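Local structure of trwC protein (Escherichia coli, 1OMH) at residues L84-S89 with D183-A188; L96-A101 with E105-H110; K147-T152 with P158-H163. The protein is the N-terminal relaxase domain of a conjugative relaxase, which recognises origin-of-transfer DNA and probably cuts it for plasmid transfer. All coordinates share one frame; numbering follows the deposited sequence.

Contact 1 (L84-S89 with D183-A188). With nucleotides of chain A.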
loop_
_atom_site.group_PDB
_atom_site.type_symbol
_atom_site.label_atom_id
_atom_site.label_comp_id
_atom_site.label_asym_id
_atom_site.label_seq_id
_atom_site.Cartn_x
_atom_site.Cartn_y
_atom_site.Cartn_z
ATOM N N LEU B 84 10.613 0.935 2.061
ATOM C CA LEU B 84 9.459 1.631 2.600
ATOM C C LEU B 84 8.248 1.100 1.859
ATOM O O LEU B 84 8.164 1.216 0.636
ATOM C CB LEU B 84 9.600 3.136 2.351
ATOM C CG LEU B 84 8.439 4.020 2.805
ATOM C CD1 LEU B 84 8.235 3.863 4.312
ATOM C CD2 LEU B 84 8.732 5.473 2.443
ATOM N N ASP B 85 7.323 0.503 2.596
ATOM C CA ASP B 85 6.120 -0.037 1.988
ATOM C C ASP B 85 4.973 0.957 2.081
ATOM O O ASP B 85 4.608 1.391 3.171
ATOM C CB ASP B 85 5.715 -1.343 2.679
ATOM C CG ASP B 85 4.469 -1.979 2.059
ATOM O OD1 ASP B 85 4.028 -1.537 0.976
ATOM O OD2 ASP B 85 3.936 -2.938 2.655
ATOM N N LEU B 86 4.427 1.337 0.930
ATOM C CA LEU B 86 3.282 2.233 0.902
ATOM C C LEU B 86 2.115 1.339 0.478
ATOM O O LEU B 86 2.069 0.848 -0.653
ATOM C CB LEU B 86 3.490 3.375 -0.104
ATOM C CG LEU B 86 4.598 4.411 0.149
ATOM C CD1 LEU B 86 4.457 5.565 -0.836
ATOM C CD2 LEU B 86 4.516 4.945 1.562
ATOM N N THR B 87 1.192 1.108 1.403
ATOM C CA THR B 87 0.038 0.257 1.139
ATOM C C THR B 87 -1.202 1.080 0.817
ATOM O O THR B 87 -1.742 1.768 1.685
ATOM C CB THR B 87 -0.263 -0.636 2.352
ATOM O OG1 THR B 87 0.871 -1.471 2.612
ATOM C CG2 THR B 87 -1.492 -1.501 2.098
ATOM N N PHE B 88 -1.629 0.999 -0.442
ATOM C CA PHE B 88 -2.803 1.704 -0.943
ATOM C C PHE B 88 -4.006 0.762 -0.909
ATOM O O PHE B 88 -3.984 -0.285 -1.546
ATOM C CB PHE B 88 -2.603 2.143 -2.401
ATOM C CG PHE B 88 -1.480 3.108 -2.610
ATOM C CD1 PHE B 88 -0.161 2.664 -2.692
ATOM C CD2 PHE B 88 -1.740 4.469 -2.736
ATOM C CE1 PHE B 88 0.886 3.567 -2.901
ATOM C CE2 PHE B 88 -0.698 5.380 -2.943
ATOM C CZ PHE B 88 0.613 4.927 -3.025
ATOM N N SER B 89 -5.058 1.148 -0.199
ATOM C CA SER B 89 -6.254 0.318 -0.111
ATOM C C SER B 89 -7.482 1.098 -0.564
ATOM O O SER B 89 -7.701 2.229 -0.147
ATOM C CB SER B 89 -6.446 -0.158 1.326
ATOM O OG SER B 89 -5.301 -0.880 1.755
ATOM N N ASP B 183 12.287 10.978 4.665
ATOM C CA ASP B 183 11.570 12.052 5.344
ATOM C C ASP B 183 10.401 12.639 4.576
ATOM O O ASP B 183 9.253 12.568 5.027
ATOM C CB ASP B 183 12.542 13.174 5.710
ATOM C CG ASP B 183 13.543 12.747 6.754
ATOM O OD1 ASP B 183 13.876 11.537 6.803
ATOM O OD2 ASP B 183 14.008 13.615 7.518
ATOM N N GLU B 184 10.688 13.226 3.421
ATOM C CA GLU B 184 9.653 13.862 2.617
ATOM C C GLU B 184 8.500 12.937 2.256
ATOM O O GLU B 184 7.345 13.352 2.264
ATOM C CB GLU B 184 10.259 14.449 1.339
ATOM C CG GLU B 184 11.043 15.739 1.542
ATOM C CD GLU B 184 10.160 16.904 1.966
ATOM O OE1 GLU B 184 10.053 17.172 3.181
ATOM O OE2 GLU B 184 9.566 17.552 1.080
ATOM N N ILE B 185 8.804 11.685 1.936
ATOM C CA ILE B 185 7.747 10.743 1.582
ATOM C C ILE B 185 6.926 10.334 2.808
ATOM O O ILE B 185 5.702 10.463 2.809
ATOM C CB ILE B 185 8.332 9.494 0.894
ATOM C CG1 ILE B 185 8.986 9.913 -0.428
ATOM C CG2 ILE B 185 7.218 8.449 0.636
ATOM C CD1 ILE B 185 9.773 8.823 -1.112
ATOM N N VAL B 186 7.597 9.863 3.853
ATOM C CA VAL B 186 6.905 9.440 5.072
ATOM C C VAL B 186 5.987 10.532 5.626
ATOM O O VAL B 186 4.804 10.293 5.877
ATOM C CB VAL B 186 7.915 9.030 6.176
ATOM C CG1 VAL B 186 7.183 8.729 7.484
ATOM C CG2 VAL B 186 8.700 7.818 5.729
ATOM N N LYS B 187 6.533 11.730 5.816
ATOM C CA LYS B 187 5.757 12.848 6.347
ATOM C C LYS B 187 4.640 13.317 5.423
ATOM O O LYS B 187 3.733 14.028 5.845
ATOM C CB LYS B 187 6.691 14.020 6.674
ATOM C CG LYS B 187 7.628 13.710 7.837
ATOM C CD LYS B 187 8.582 14.863 8.143
ATOM C CE LYS B 187 9.368 14.596 9.428
ATOM N NZ LYS B 187 10.386 15.653 9.703
ATOM N N ALA B 188 4.707 12.912 4.161
ATOM C CA ALA B 188 3.690 13.289 3.184
ATOM C C ALA B 188 2.672 12.167 2.960
ATOM O O ALA B 188 1.917 12.194 1.991
ATOM C CB ALA B 188 4.359 13.656 1.861
ATOM P P DT A 18 8.687 10.478 16.270
ATOM O OP1 DT A 18 8.275 11.700 17.004
ATOM O OP2 DT A 18 8.069 9.171 16.613
ATOM O "O5'" DT A 18 8.526 10.723 14.694
ATOM C "C5'" DT A 18 8.620 12.042 14.131
ATOM C "C4'" DT A 18 8.548 12.008 12.616
ATOM O "O4'" DT A 18 9.545 11.101 12.073
ATOM C "C3'" DT A 18 7.194 11.512 12.080
ATOM O "O3'" DT A 18 6.627 12.659 11.410
ATOM C "C2'" DT A 18 7.549 10.773 10.797
ATOM C "C1'" DT A 18 9.044 10.596 10.858
ATOM N N1 DT A 18 9.751 9.387 10.412
ATOM C C2 DT A 18 10.399 9.516 9.199
ATOM O O2 DT A 18 10.429 10.559 8.563
ATOM N N3 DT A 18 11.015 8.383 8.754
ATOM C C4 DT A 18 11.065 7.158 9.381
ATOM O O4 DT A 18 11.665 6.226 8.844
ATOM C C5 DT A 18 10.382 7.089 10.660
ATOM C C7 DT A 18 10.391 5.793 11.416
ATOM C C6 DT A 18 9.767 8.195 11.111
ATOM P P DG A 17 13.870 6.017 17.037
ATOM O OP1 DG A 17 13.913 6.111 18.517
ATOM O OP2 DG A 17 13.298 4.811 16.399
ATOM O "O5'" DG A 17 13.077 7.286 16.487
ATOM C "C5'" DG A 17 13.085 8.532 17.189
ATOM C "C4'" DG A 17 12.514 9.618 16.305
ATOM O "O4'" DG A 17 13.281 9.639 15.086
ATOM C "C3'" DG A 17 11.066 9.371 15.875
ATOM O "O3'" DG A 17 10.274 10.368 16.542
ATOM C "C2'" DG A 17 11.019 9.923 14.462
ATOM C "C1'" DG A 17 12.443 9.973 14.006
ATOM N N9 DG A 17 12.833 9.220 12.827
ATOM C C8 DG A 17 13.046 7.871 12.658
ATOM N N7 DG A 17 13.498 7.579 11.466
ATOM C C5 DG A 17 13.552 8.806 10.815
ATOM C C6 DG A 17 13.964 9.144 9.501
ATOM O O6 DG A 17 14.389 8.398 8.604
ATOM N N1 DG A 17 13.848 10.517 9.270
ATOM C C2 DG A 17 13.395 11.440 10.185
ATOM N N2 DG A 17 13.345 12.719 9.794
ATOM N N3 DG A 17 13.014 11.133 11.400
ATOM C C4 DG A 17 13.121 9.813 11.644
ATOM P P DT A 23 -14.440 2.055 6.588
ATOM O OP1 DT A 23 -15.301 2.245 5.394
ATOM O OP2 DT A 23 -15.042 2.104 7.941
ATOM O "O5'" DT A 23 -13.592 0.707 6.421
ATOM C "C5'" DT A 23 -14.227 -0.576 6.162
ATOM C "C4'" DT A 23 -13.392 -1.371 5.177
ATOM O "O4'" DT A 23 -13.095 -0.505 4.075
ATOM C "C3'" DT A 23 -12.055 -1.970 5.655
ATOM O "O3'" DT A 23 -12.189 -3.363 5.327
ATOM C "C2'" DT A 23 -11.124 -1.761 4.472
ATOM C "C1'" DT A 23 -11.800 -0.731 3.589
ATOM N N1 DT A 23 -11.181 0.574 3.291
ATOM C C2 DT A 23 -9.900 0.617 2.800
ATOM O O2 DT A 23 -9.178 -0.361 2.740
ATOM N N3 DT A 23 -9.498 1.859 2.371
ATOM C C4 DT A 23 -10.229 3.035 2.410
ATOM O O4 DT A 23 -9.747 4.067 1.948
ATOM C C5 DT A 23 -11.542 2.923 3.010
ATOM C C7 DT A 23 -12.405 4.139 3.130
ATOM C C6 DT A 23 -11.936 1.720 3.428
#
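With chi1 at 178°, L84 holds its CG anti to the backbone N, and the CD2 branch is thereby laid against the helix of D183-A188, where I185 and V186 receive it. I185 does the same with its short branch: its chi1 sets CG2 opposite the backbone N, and this methyl lies 3.8 Å from L84 CD2. The leucine and isoleucine lie alongside one another, running opposite ways. V186 presents CG2 to that same L84 methyl at 4.0 Å, so one leucine branch touches two consecutive helix residues. L86, two residues further along the strand, adds a looser contact, its CD1 standing 4.3 Å from I185 CG2. No hydrogen bond links the segments; the contact is entirely apolar, and the four touching residues are all buried. Strand 81-89 belongs to the central antiparallel sheet of the relaxase fold, which the Rep clan shares, and here its axis passes 10.8 Å from that of the short helix at 29°. V186 touches both the strand and the DNA: its CG1 lies 3.7 Å from C2 of nucleotide DT18 of chain A, while CG2, besides meeting L84 CD2, touches the same thymine near N3. One turn away, D183 pairs its carboxylate with the guanine of DG17 of chain A: DG17 N1 donates to D183 OD1 at 2.7 Å and 156°, and DG17 N2 donates to OD2, although that second bond is unusually short and its exact length is doubtful. Two donors read by two acceptors match the Watson-Crick edge of guanine, and K181 forms a salt bridge to D183 OD2. At the far end of the strand S89 O accepts a weak, bent bond from N3 of DT23 of chain A, 3.1 Å long.

Contact 2 (L96-A101 with E105-H110)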
loop_
_atom_site.group_PDB
_atom_site.type_symbol
_atom_site.label_atom_id
_atom_site.label_comp_id
_atom_site.label_asym_id
_atom_site.label_seq_id
_atom_site.Cartn_x
_atom_site.Cartn_y
_atom_site.Cartn_z
ATOM N N LEU B 96 -15.634 -4.264 -3.681
ATOM C CA LEU B 96 -16.801 -5.101 -3.975
ATOM C C LEU B 96 -17.218 -5.050 -5.441
ATOM O O LEU B 96 -17.469 -6.084 -6.069
ATOM C CB LEU B 96 -17.986 -4.674 -3.106
ATOM C CG LEU B 96 -18.211 -5.360 -1.755
ATOM C CD1 LEU B 96 -16.900 -5.752 -1.102
ATOM C CD2 LEU B 96 -19.026 -4.434 -0.872
ATOM N N GLN B 97 -17.295 -3.841 -5.983
ATOM C CA GLN B 97 -17.694 -3.659 -7.371
ATOM C C GLN B 97 -16.673 -4.296 -8.303
ATOM O O GLN B 97 -17.029 -4.911 -9.306
ATOM C CB GLN B 97 -17.831 -2.165 -7.698
ATOM C CG GLN B 97 -18.561 -1.869 -9.010
ATOM C CD GLN B 97 -20.051 -2.157 -8.924
ATOM O OE1 GLN B 97 -20.697 -1.824 -7.934
ATOM N NE2 GLN B 97 -20.605 -2.761 -9.971
ATOM N N ALA B 98 -15.395 -4.165 -7.969
ATOM C CA ALA B 98 -14.354 -4.733 -8.815
ATOM C C ALA B 98 -14.175 -6.242 -8.702
ATOM O O ALA B 98 -14.002 -6.924 -9.710
ATOM C CB ALA B 98 -13.023 -4.055 -8.521
ATOM N N LEU B 99 -14.231 -6.761 -7.481
ATOM C CA LEU B 99 -13.977 -8.178 -7.243
ATOM C C LEU B 99 -15.179 -9.110 -7.131
ATOM O O LEU B 99 -15.067 -10.300 -7.419
ATOM C CB LEU B 99 -13.093 -8.315 -5.998
ATOM C CG LEU B 99 -11.806 -7.474 -6.057
ATOM C CD1 LEU B 99 -11.056 -7.582 -4.735
ATOM C CD2 LEU B 99 -10.917 -7.938 -7.209
ATOM N N VAL B 100 -16.314 -8.589 -6.692
ATOM C CA VAL B 100 -17.505 -9.418 -6.589
ATOM C C VAL B 100 -18.331 -9.231 -7.863
ATOM O O VAL B 100 -18.622 -10.203 -8.557
ATOM C CB VAL B 100 -18.342 -9.046 -5.354
ATOM C CG1 VAL B 100 -19.519 -10.015 -5.207
ATOM C CG2 VAL B 100 -17.463 -9.094 -4.108
ATOM N N ALA B 101 -18.694 -7.982 -8.168
ATOM C CA ALA B 101 -19.462 -7.672 -9.378
ATOM C C ALA B 101 -18.629 -7.983 -10.622
ATOM O O ALA B 101 -19.169 -8.309 -11.675
ATOM C CB ALA B 101 -19.880 -6.205 -9.388
ATOM N N GLU B 105 -12.393 -2.756 -15.051
ATOM C CA GLU B 105 -11.927 -1.385 -15.242
ATOM C C GLU B 105 -11.646 -0.705 -13.904
ATOM O O GLU B 105 -10.865 0.244 -13.836
ATOM C CB GLU B 105 -12.948 -0.577 -16.048
ATOM C CG GLU B 105 -13.252 -1.170 -17.421
ATOM C CD GLU B 105 -12.008 -1.378 -18.267
ATOM O OE1 GLU B 105 -11.348 -0.377 -18.622
ATOM O OE2 GLU B 105 -11.688 -2.546 -18.579
ATOM N N ILE B 106 -12.278 -1.197 -12.840
ATOM C CA ILE B 106 -12.061 -0.646 -11.509
ATOM C C ILE B 106 -10.646 -1.022 -11.081
ATOM O O ILE B 106 -9.941 -0.230 -10.448
ATOM C CB ILE B 106 -13.062 -1.218 -10.485
ATOM C CG1 ILE B 106 -14.489 -0.881 -10.905
ATOM C CG2 ILE B 106 -12.767 -0.655 -9.086
ATOM C CD1 ILE B 106 -14.786 0.590 -10.925
ATOM N N ILE B 107 -10.228 -2.233 -11.439
ATOM C CA ILE B 107 -8.888 -2.688 -11.100
ATOM C C ILE B 107 -7.887 -1.745 -11.754
ATOM O O ILE B 107 -6.945 -1.285 -11.119
ATOM C CB ILE B 107 -8.623 -4.127 -11.598
ATOM C CG1 ILE B 107 -9.623 -5.092 -10.959
ATOM C CG2 ILE B 107 -7.195 -4.550 -11.240
ATOM C CD1 ILE B 107 -9.555 -5.142 -9.453
ATOM N N LYS B 108 -8.099 -1.456 -13.031
ATOM C CA LYS B 108 -7.214 -0.551 -13.756
ATOM C C LYS B 108 -7.256 0.848 -13.130
ATOM O O LYS B 108 -6.241 1.544 -13.079
ATOM C CB LYS B 108 -7.634 -0.470 -15.226
ATOM C CG LYS B 108 -6.832 0.536 -16.039
ATOM N N ALA B 109 -8.434 1.259 -12.666
ATOM C CA ALA B 109 -8.592 2.570 -12.044
ATOM C C ALA B 109 -7.706 2.662 -10.802
ATOM O O ALA B 109 -7.028 3.668 -10.578
ATOM C CB ALA B 109 -10.051 2.806 -11.670
ATOM N N HIS B 110 -7.725 1.605 -9.997
ATOM C CA HIS B 110 -6.917 1.530 -8.784
ATOM C C HIS B 110 -5.432 1.586 -9.147
ATOM O O HIS B 110 -4.677 2.369 -8.574
ATOM C CB HIS B 110 -7.221 0.223 -8.036
ATOM C CG HIS B 110 -6.213 -0.126 -6.984
ATOM N ND1 HIS B 110 -6.218 0.435 -5.725
ATOM C CD2 HIS B 110 -5.155 -0.968 -7.016
ATOM C CE1 HIS B 110 -5.205 -0.048 -5.026
ATOM N NE2 HIS B 110 -4.545 -0.903 -5.787
#
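No flat group makes a close contact where A98 and L99 meet I106 and I107: all four side chains are aliphatic, and no ring or amide lies across the interface. The two flat groups nearby, the Q97 amide and the H110 imidazole, are held elsewhere, Q97 by H223 and the F292 carbonyl, H110 by Y196 and T162. The contact is therefore built from aliphatic carbons. A98 CB comes within 3.5 Å of I106 CB, and I106 CG2 is equally near it; both are tighter than ordinary carbon-carbon contact. The backbones are correspondingly near, the CA atoms of A98 and I106 being 5.4 Å apart. I107 approaches the same alanine from the neighbouring position on its helix. Its chi1 of -60° and chi2 of -61° bend the long branch so that CD1 comes back towards the other segment, reaching A98 CB at 3.8 Å and L99 CD2 at 3.8 Å. The leucine and this isoleucine lie roughly perpendicular to one another, and one terminal methyl thus touches two residues of the facing helix. Within 96-101, L96 O accepts from both V100 N, at 2.8 Å, and A101 N, at 3.1 Å. Beyond the contact, I106 also packs on L204 of helix 189-206, and L99 on W281 of helix 274-287. I107 and H110 rest on L160 of strand 158-167. The arrangement is that of two consecutive helices, 92-99 and 104-122, joined by a short connection and packed on a small alanine contact, the second helix lying against the central sheet of the relaxase domain.

Contact 3 (K147-T152 with P158-H163). With SO4 (sulfate ion), chain D; SO4 (sulfate ion), chain C; nucleotides of chain A.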
loop_
_atom_site.group_PDB
_atom_site.type_symbol
_atom_site.label_atom_id
_atom_site.label_comp_id
_atom_site.label_asym_id
_atom_site.label_seq_id
_atom_site.Cartn_x
_atom_site.Cartn_y
_atom_site.Cartn_z
ATOM N N LYS B 147 5.720 -2.878 -7.132
ATOM C CA LYS B 147 4.295 -2.773 -6.805
ATOM C C LYS B 147 3.603 -4.131 -6.865
ATOM O O LYS B 147 3.676 -4.831 -7.878
ATOM C CB LYS B 147 3.594 -1.815 -7.774
ATOM C CG LYS B 147 4.210 -0.421 -7.843
ATOM C CD LYS B 147 3.439 0.480 -8.809
ATOM C CE LYS B 147 3.540 -0.039 -10.235
ATOM N NZ LYS B 147 2.822 0.833 -11.207
ATOM N N PHE B 148 2.908 -4.491 -5.790
ATOM C CA PHE B 148 2.225 -5.778 -5.746
ATOM C C PHE B 148 0.754 -5.618 -5.377
ATOM O O PHE B 148 0.427 -5.255 -4.251
ATOM C CB PHE B 148 2.943 -6.694 -4.750
ATOM C CG PHE B 148 4.431 -6.774 -4.976
ATOM C CD1 PHE B 148 5.305 -5.954 -4.269
ATOM C CD2 PHE B 148 4.956 -7.655 -5.914
ATOM C CE1 PHE B 148 6.681 -6.012 -4.492
ATOM C CE2 PHE B 148 6.329 -7.719 -6.145
ATOM C CZ PHE B 148 7.191 -6.896 -5.430
ATOM N N ARG B 149 -0.117 -5.896 -6.347
ATOM C CA ARG B 149 -1.567 -5.792 -6.186
ATOM C C ARG B 149 -2.158 -7.076 -5.604
ATOM O O ARG B 149 -1.880 -8.173 -6.092
ATOM C CB ARG B 149 -2.208 -5.499 -7.551
ATOM C CG ARG B 149 -3.694 -5.135 -7.514
ATOM C CD ARG B 149 -4.238 -4.976 -8.934
ATOM N NE ARG B 149 -4.138 -6.229 -9.673
ATOM C CZ ARG B 149 -3.770 -6.324 -10.945
ATOM N NH1 ARG B 149 -3.709 -7.512 -11.523
ATOM N NH2 ARG B 149 -3.459 -5.237 -11.638
ATOM N N HIS B 150 -2.971 -6.927 -4.560
ATOM C CA HIS B 150 -3.621 -8.051 -3.902
ATOM C C HIS B 150 -5.112 -7.801 -3.818
ATOM O O HIS B 150 -5.549 -6.661 -3.905
ATOM C CB HIS B 150 -3.004 -8.276 -2.520
ATOM C CG HIS B 150 -1.628 -8.856 -2.590
ATOM N ND1 HIS B 150 -1.393 -10.154 -2.993
ATOM C CD2 HIS B 150 -0.410 -8.285 -2.433
ATOM C CE1 HIS B 150 -0.091 -10.355 -3.089
ATOM N NE2 HIS B 150 0.528 -9.236 -2.756
ATOM N N GLU B 151 -5.894 -8.860 -3.629
ATOM C CA GLU B 151 -7.340 -8.708 -3.629
ATOM C C GLU B 151 -8.122 -9.194 -2.416
ATOM O O GLU B 151 -9.337 -9.005 -2.362
ATOM C CB GLU B 151 -7.892 -9.366 -4.901
ATOM C CG GLU B 151 -7.032 -9.076 -6.137
ATOM C CD GLU B 151 -7.568 -9.708 -7.415
ATOM O OE1 GLU B 151 -8.191 -10.791 -7.346
ATOM O OE2 GLU B 151 -7.350 -9.122 -8.494
ATOM N N THR B 152 -7.451 -9.793 -1.433
ATOM C CA THR B 152 -8.175 -10.276 -0.265
ATOM C C THR B 152 -7.604 -9.798 1.064
ATOM O O THR B 152 -6.407 -9.532 1.191
ATOM C CB THR B 152 -8.243 -11.825 -0.230
ATOM O OG1 THR B 152 -6.948 -12.359 0.066
ATOM C CG2 THR B 152 -8.719 -12.372 -1.571
ATOM N N PRO B 158 -13.295 -9.256 0.086
ATOM C CA PRO B 158 -12.725 -8.590 -1.092
ATOM C C PRO B 158 -11.998 -7.378 -0.511
ATOM O O PRO B 158 -12.564 -6.663 0.318
ATOM C CB PRO B 158 -13.960 -8.181 -1.896
ATOM C CG PRO B 158 -14.980 -9.222 -1.511
ATOM C CD PRO B 158 -14.761 -9.368 -0.022
ATOM N N GLN B 159 -10.762 -7.156 -0.936
ATOM C CA GLN B 159 -9.966 -6.057 -0.403
ATOM C C GLN B 159 -8.860 -5.701 -1.384
ATOM O O GLN B 159 -7.743 -6.231 -1.321
ATOM C CB GLN B 159 -9.376 -6.481 0.951
ATOM C CG GLN B 159 -8.558 -5.428 1.697
ATOM C CD GLN B 159 -9.348 -4.181 2.045
ATOM O OE1 GLN B 159 -10.585 -4.187 2.077
ATOM N NE2 GLN B 159 -8.632 -3.099 2.325
ATOM N N LEU B 160 -9.182 -4.799 -2.302
ATOM C CA LEU B 160 -8.233 -4.369 -3.326
ATOM C C LEU B 160 -7.182 -3.438 -2.736
ATOM O O LEU B 160 -7.495 -2.332 -2.299
ATOM C CB LEU B 160 -8.990 -3.663 -4.457
ATOM C CG LEU B 160 -8.216 -3.142 -5.667
ATOM C CD1 LEU B 160 -7.482 -4.287 -6.365
ATOM C CD2 LEU B 160 -9.198 -2.475 -6.631
ATOM N N HIS B 161 -5.936 -3.890 -2.720
ATOM C CA HIS B 161 -4.858 -3.079 -2.184
ATOM C C HIS B 161 -3.540 -3.435 -2.843
ATOM O O HIS B 161 -3.348 -4.557 -3.329
ATOM C CB HIS B 161 -4.740 -3.249 -0.662
ATOM C CG HIS B 161 -4.454 -4.651 -0.216
ATOM N ND1 HIS B 161 -5.380 -5.669 -0.317
ATOM C CD2 HIS B 161 -3.360 -5.200 0.364
ATOM C CE1 HIS B 161 -4.870 -6.780 0.181
ATOM N NE2 HIS B 161 -3.643 -6.523 0.603
ATOM N N THR B 162 -2.629 -2.472 -2.861
ATOM C CA THR B 162 -1.325 -2.683 -3.465
ATOM C C THR B 162 -0.224 -2.302 -2.507
ATOM O O THR B 162 -0.280 -1.243 -1.867
ATOM C CB THR B 162 -1.135 -1.843 -4.748
ATOM O OG1 THR B 162 -2.074 -2.258 -5.743
ATOM C CG2 THR B 162 0.285 -2.023 -5.297
ATOM N N HIS B 163 0.761 -3.185 -2.399
ATOM C CA HIS B 163 1.919 -2.946 -1.555
ATOM C C HIS B 163 2.984 -2.373 -2.474
ATOM O O HIS B 163 3.560 -3.103 -3.274
ATOM C CB HIS B 163 2.442 -4.255 -0.959
ATOM C CG HIS B 163 1.618 -4.784 0.171
ATOM N ND1 HIS B 163 1.614 -4.207 1.424
ATOM C CD2 HIS B 163 0.773 -5.841 0.241
ATOM C CE1 HIS B 163 0.805 -4.886 2.216
ATOM N NE2 HIS B 163 0.280 -5.883 1.522
HETATM S S SO4 D . -4.568 -12.032 -2.360
HETATM O O1 SO4 D . -3.130 -12.365 -2.344
HETATM O O2 SO4 D . -5.359 -13.265 -2.198
HETATM O O3 SO4 D . -4.921 -11.401 -3.642
HETATM O O4 SO4 D . -4.857 -11.095 -1.260
HETATM S S SO4 C . -1.842 -8.597 3.223
HETATM O O1 SO4 C . -1.383 -9.484 2.137
HETATM O O2 SO4 C . -3.257 -8.878 3.540
HETATM O O3 SO4 C . -1.711 -7.193 2.791
HETATM O O4 SO4 C . -1.014 -8.832 4.422
ATOM P P DT A 23 -14.440 2.055 6.588
ATOM O OP1 DT A 23 -15.301 2.245 5.394
ATOM O OP2 DT A 23 -15.042 2.104 7.941
ATOM O "O5'" DT A 23 -13.592 0.707 6.421
ATOM C "C5'" DT A 23 -14.227 -0.576 6.162
ATOM C "C4'" DT A 23 -13.392 -1.371 5.177
ATOM O "O4'" DT A 23 -13.095 -0.505 4.075
ATOM C "C3'" DT A 23 -12.055 -1.970 5.655
ATOM O "O3'" DT A 23 -12.189 -3.363 5.327
ATOM C "C2'" DT A 23 -11.124 -1.761 4.472
ATOM C "C1'" DT A 23 -11.800 -0.731 3.589
ATOM N N1 DT A 23 -11.181 0.574 3.291
ATOM C C2 DT A 23 -9.900 0.617 2.800
ATOM O O2 DT A 23 -9.178 -0.361 2.740
ATOM N N3 DT A 23 -9.498 1.859 2.371
ATOM C C4 DT A 23 -10.229 3.035 2.410
ATOM O O4 DT A 23 -9.747 4.067 1.948
ATOM C C5 DT A 23 -11.542 2.923 3.010
ATOM C C7 DT A 23 -12.405 4.139 3.130
ATOM C C6 DT A 23 -11.936 1.720 3.428
ATOM P P DC A 24 -11.628 -4.538 6.271
ATOM O OP1 DC A 24 -11.533 -5.677 5.321
ATOM O OP2 DC A 24 -12.507 -4.641 7.465
ATOM O "O5'" DC A 24 -10.167 -4.110 6.747
ATOM C "C5'" DC A 24 -8.998 -4.270 5.926
ATOM C "C4'" DC A 24 -7.819 -3.641 6.631
ATOM O "O4'" DC A 24 -8.229 -2.333 7.079
ATOM C "C3'" DC A 24 -7.351 -4.397 7.882
ATOM O "O3'" DC A 24 -6.023 -4.837 7.522
ATOM C "C2'" DC A 24 -6.968 -3.287 8.848
ATOM C "C1'" DC A 24 -7.641 -2.038 8.327
ATOM N N1 DC A 24 -8.604 -1.311 9.167
ATOM C C2 DC A 24 -8.099 -0.516 10.200
ATOM O O2 DC A 24 -6.886 -0.545 10.428
ATOM N N3 DC A 24 -8.942 0.262 10.913
ATOM C C4 DC A 24 -10.247 0.255 10.634
ATOM N N4 DC A 24 -11.042 1.061 11.340
ATOM C C5 DC A 24 -10.797 -0.579 9.615
ATOM C C6 DC A 24 -9.948 -1.347 8.920
#
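O3 of the sulfate of chain C is gripped by two imidazole nitrogens, H163 NE2 at 2.7 Å and H161 NE2 at 3.0 Å, from rings that H150 meets across the hairpin. The strands 145-152 and 158-167 form an antiparallel beta hairpin, and H161 and H163, spaced by one residue, are consistent with the histidine pair of the HUH motif. In other structures of this protein H150, H161 and H163 bind zinc or copper; here the site is metal-free, and both sulfates probably come from the crystallisation liquor. H150 N reaches H161 O at 2.7 Å with a straight 169° bond, and H161 N returns a bond to H150 O. With chi1 at 60°, the H161 ring stands between its own backbone N and carbonyl carbon, which brings one face under H150 CB, a CH-pi contact 3.9 Å from the ring centroid. The ring's rotation is fixed by ND1, which donates to Q159 O in the ring plane at 2.6 Å. An alanine in place of H161 would probably leave Q159 O without this donor, the sulfate with one grip fewer, and H150 CB without the ring beneath it. H150 and H163 touch rim to rim, their planes at 63°; outside the hairpin H150 NE2 bonds to Y18 O and H163 ND1 to D85 OD2. A beta bulge shifts the register between H150 and T152. At the bulge, the amides of E151 and T152 both donate to the sulfate of chain D, E151 N to O3 at 2.7 Å, while H150 ND1 holds its O1 at 2.9 Å. Where the strand meets DNA, Q159 NE2 donates to O2 of nucleotide DT23 of chain A at 2.8 Å.

From the N terminus, strand 81-89 supplies the first half of contact 1, whose partner helix 183-187 comes 94 residues later. Within that long loop, contact 2 closes the short connection between helices 92-99 and 104-122, and contact 3 then closes the hairpin of strands 145-152 and 158-167. The two are in series and do not cross. Contacts 1 and 3 share the central sheet, where strand 81-89 neighbours strand 158-167: F88 O lies 2.9 Å from T162 N, a probable hydrogen bond. Contact 2 joins this sheet through H110 NE2, 2.8 Å from T162 OG1. Contact 1 joins the sheet to helix 183-187, which touches the DNA.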